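Local coordinates for protein butyryl-CoA dehydrogenase (Marinomonas mediterranea, PDB 6CXT) that belongs to the acyl-CoA dehydrogenase family of flavoproteins and binds flavin-adenine dinucleotide, at residues 160-165 and 206-211. Numbering follows the deposited sequence.
With FAD (flavin-adenine dinucleotide), chain D; EDO (1,2-ethanediol), chain E.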
loop_
_atom_site.group_PDB
_atom_site.type_symbol
_atom_site.label_atom_id
_atom_site.label_comp_id
_atom_site.label_asym_id
_atom_site.label_seq_id
_atom_site.Cartn_x
_atom_site.Cartn_y
_atom_site.Cartn_z
ATOM N N GLY B 160 0.636 29.606 20.247
ATOM C CA GLY B 160 0.521 29.839 21.708
ATOM C C GLY B 160 1.363 31.027 22.183
ATOM O O GLY B 160 0.836 31.959 22.901
ATOM N N SER B 161 2.654 31.035 21.810
ATOM C CA SER B 161 3.565 32.090 22.301
ATOM C C SER B 161 3.290 33.483 21.734
ATOM O O SER B 161 3.503 34.484 22.417
ATOM C CB SER B 161 5.039 31.714 22.084
ATOM O OG SER B 161 5.215 31.465 20.691
ATOM N N ILE B 162 2.748 33.560 20.523
ATOM C CA ILE B 162 2.559 34.831 19.811
ATOM C C ILE B 162 1.123 35.352 19.872
ATOM O O ILE B 162 0.825 36.402 19.297
ATOM C CB ILE B 162 3.058 34.702 18.323
ATOM C CG1 ILE B 162 2.301 33.558 17.620
ATOM C CG2 ILE B 162 4.596 34.468 18.327
ATOM C CD1 ILE B 162 2.587 33.496 16.122
ATOM N N ALA B 163 0.245 34.580 20.526
ATOM C CA ALA B 163 -1.194 34.863 20.459
ATOM C C ALA B 163 -1.523 36.131 21.283
ATOM O O ALA B 163 -1.068 36.274 22.446
ATOM C CB ALA B 163 -2.002 33.677 21.000
ATOM N N ASP B 164 -2.353 36.968 20.672
ATOM C CA ASP B 164 -3.012 38.103 21.328
ATOM C C ASP B 164 -4.364 37.704 21.896
ATOM O O ASP B 164 -4.846 38.354 22.822
ATOM C CB ASP B 164 -3.148 39.264 20.365
ATOM C CG ASP B 164 -1.813 39.782 19.952
ATOM O OD1 ASP B 164 -1.045 40.196 20.840
ATOM O OD2 ASP B 164 -1.479 39.711 18.752
ATOM N N TYR B 165 -4.948 36.622 21.376
ATOM C CA TYR B 165 -6.180 36.033 21.863
ATOM C C TYR B 165 -6.146 34.524 21.722
ATOM O O TYR B 165 -5.549 34.031 20.773
ATOM C CB TYR B 165 -7.327 36.454 20.986
ATOM C CG TYR B 165 -7.487 37.946 20.873
ATOM C CD1 TYR B 165 -8.119 38.698 21.911
ATOM C CD2 TYR B 165 -7.046 38.601 19.751
ATOM C CE1 TYR B 165 -8.268 40.067 21.795
ATOM C CE2 TYR B 165 -7.204 39.969 19.622
ATOM C CZ TYR B 165 -7.820 40.691 20.640
ATOM O OH TYR B 165 -7.960 42.046 20.436
ATOM N N SER B 206 8.170 27.418 11.889
ATOM C CA SER B 206 7.656 28.791 11.984
ATOM C C SER B 206 6.314 28.901 12.697
ATOM O O SER B 206 5.893 30.029 12.982
ATOM C CB SER B 206 7.593 29.519 10.653
ATOM O OG SER B 206 8.921 29.587 10.094
ATOM N N ALA B 207 5.647 27.770 12.943
ATOM C CA ALA B 207 4.332 27.809 13.629
ATOM C C ALA B 207 4.632 27.423 15.072
ATOM O O ALA B 207 4.868 26.260 15.361
ATOM C CB ALA B 207 3.325 26.830 12.994
ATOM N N PRO B 208 4.591 28.392 16.010
ATOM C CA PRO B 208 4.880 28.036 17.398
ATOM C C PRO B 208 3.870 27.021 17.912
ATOM O O PRO B 208 2.693 27.085 17.522
ATOM C CB PRO B 208 4.644 29.363 18.169
ATOM C CG PRO B 208 4.771 30.390 17.160
ATOM C CD PRO B 208 4.238 29.810 15.863
ATOM N N LEU B 209 4.317 26.111 18.767
ATOM C CA LEU B 209 3.402 25.169 19.429
ATOM C C LEU B 209 3.709 25.243 20.930
ATOM O O LEU B 209 4.838 25.068 21.360
ATOM C CB LEU B 209 3.613 23.715 18.900
ATOM C CG LEU B 209 2.544 22.727 19.338
ATOM C CD1 LEU B 209 1.145 23.077 18.838
ATOM C CD2 LEU B 209 2.909 21.314 18.856
ATOM N N ASN B 210 2.674 25.448 21.751
ATOM C CA ASN B 210 2.957 25.691 23.158
ATOM C C ASN B 210 1.905 25.126 24.102
ATOM O O ASN B 210 0.722 25.062 23.776
ATOM C CB ASN B 210 2.925 27.246 23.426
ATOM C CG ASN B 210 3.762 28.026 22.467
ATOM O OD1 ASN B 210 3.293 28.383 21.390
ATOM N ND2 ASN B 210 5.014 28.325 22.858
ATOM N N GLN B 211 2.352 24.832 25.307
ATOM C CA GLN B 211 1.424 24.609 26.428
ATOM C C GLN B 211 0.946 26.014 26.929
ATOM O O GLN B 211 1.765 26.950 27.024
ATOM C CB GLN B 211 2.183 23.883 27.524
ATOM C CG GLN B 211 1.283 23.338 28.607
ATOM C CD GLN B 211 1.957 22.206 29.311
ATOM O OE1 GLN B 211 3.017 22.384 29.918
ATOM N NE2 GLN B 211 1.374 21.016 29.205
HETATM P PA FAD D . -4.481 10.794 20.818
HETATM O O1A FAD D . -5.875 11.373 20.666
HETATM O O2A FAD D . -3.874 10.336 22.134
HETATM O O5B FAD D . -4.321 9.624 19.699
HETATM C C5B FAD D . -3.197 8.714 19.686
HETATM C C4B FAD D . -3.546 7.661 18.614
HETATM O O4B FAD D . -4.796 7.009 18.956
HETATM C C3B FAD D . -3.734 8.310 17.247
HETATM O O3B FAD D . -3.266 7.322 16.320
HETATM C C2B FAD D . -5.271 8.396 17.121
HETATM O O2B FAD D . -5.745 8.485 15.754
HETATM C C1B FAD D . -5.724 7.119 17.891
HETATM N N9A FAD D . -7.128 7.296 18.318
HETATM C C8A FAD D . -7.599 8.115 19.296
HETATM N N7A FAD D . -8.978 8.076 19.315
HETATM C C5A FAD D . -9.388 7.238 18.323
HETATM C C6A FAD D . -10.674 6.724 17.782
HETATM N N6A FAD D . -11.891 7.132 18.290
HETATM N N1A FAD D . -10.609 5.853 16.730
HETATM C C2A FAD D . -9.426 5.434 16.164
HETATM N N3A FAD D . -8.231 5.854 16.635
HETATM C C4A FAD D . -8.148 6.733 17.672
HETATM N N1 FAD D . -4.631 21.352 19.282
HETATM C C2 FAD D . -5.259 22.551 19.561
HETATM O O2 FAD D . -6.187 22.504 20.415
HETATM N N3 FAD D . -4.917 23.739 18.984
HETATM C C4 FAD D . -3.879 23.820 18.127
HETATM O O4 FAD D . -3.582 24.905 17.625
HETATM C C4X FAD D . -3.133 22.561 17.781
HETATM N N5 FAD D . -2.062 22.544 16.956
HETATM C C5X FAD D . -1.345 21.416 16.697
HETATM C C6 FAD D . -0.230 21.512 15.822
HETATM C C7 FAD D . 0.538 20.359 15.557
HETATM C C7M FAD D . 1.742 20.479 14.657
HETATM C C8 FAD D . 0.182 19.068 16.172
HETATM C C8M FAD D . 0.981 17.842 15.879
HETATM C C9 FAD D . -0.943 18.958 17.015
HETATM C C9A FAD D . -1.718 20.109 17.287
HETATM N N10 FAD D . -2.851 20.071 18.161
HETATM C C10 FAD D . -3.564 21.292 18.421
HETATM C "C1'" FAD D . -3.268 18.839 18.816
HETATM C "C2'" FAD D . -3.945 17.917 17.775
HETATM O "O2'" FAD D . -5.240 18.376 17.351
HETATM C "C3'" FAD D . -3.950 16.501 18.327
HETATM O "O3'" FAD D . -2.570 16.084 18.390
HETATM C "C4'" FAD D . -4.855 15.459 17.648
HETATM O "O4'" FAD D . -6.263 15.793 17.864
HETATM C "C5'" FAD D . -4.601 14.052 18.208
HETATM O "O5'" FAD D . -4.671 14.125 19.637
HETATM P P FAD D . -3.516 13.485 20.493
HETATM O O1P FAD D . -3.841 13.630 21.983
HETATM O O2P FAD D . -2.142 13.992 20.098
HETATM O O3P FAD D . -3.500 11.910 20.189
HETATM C C1 EDO E . 9.122 25.690 8.667
HETATM O O1 EDO E . 8.079 26.540 9.168
HETATM C C2 EDO E . 8.961 25.262 7.187
HETATM O O2 EDO E . 7.699 24.557 7.127
#
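The flat carboxamide of Asn210 has one face laid against the backbone of Gly160 and Ser161. Ser161 N stands over that face, 3.3 Å from Asn210 CG. Ser161 N gives Asn210 OD1 a weak hydrogen bond (2.8 Å, bent to 134°), coming from above the amide plane. On the same face, Ser161 CB sits 3.5 Å from Asn210 ND2. Chi1 of -51° sets CG anti to the carbonyl carbon, and chi2 of 86° turns the amide face to the loop. At its nitrogen end, Asn210 ND2 is hydrogen-bonded to Asp198 OD1 and Gly196 O, which probably holds the amide in this rotation.

The Pro208 ring is met at its edge. Ser161 OG lies 3.3 Å from Pro208 CB, and its polar partner is again Asp198 OD1. Ile162 reaches the ring with the end of its extended CG1-CD1 arm, CD1 lying 3.9 Å from Pro208 CG. The two side chains cross at about a right angle.

Leu209 points away from the loop. Leu209 CD1 lies over the C6-C5X edge of the flavin, 3.7 Å from FAD C6. The contact thus joins the loop after strand 147-158 to the start of its antiparallel neighbour 209-220. This loop-to-strand contact belongs to the beta middle domain of the acyl-CoA dehydrogenase fold, beside the flavin site.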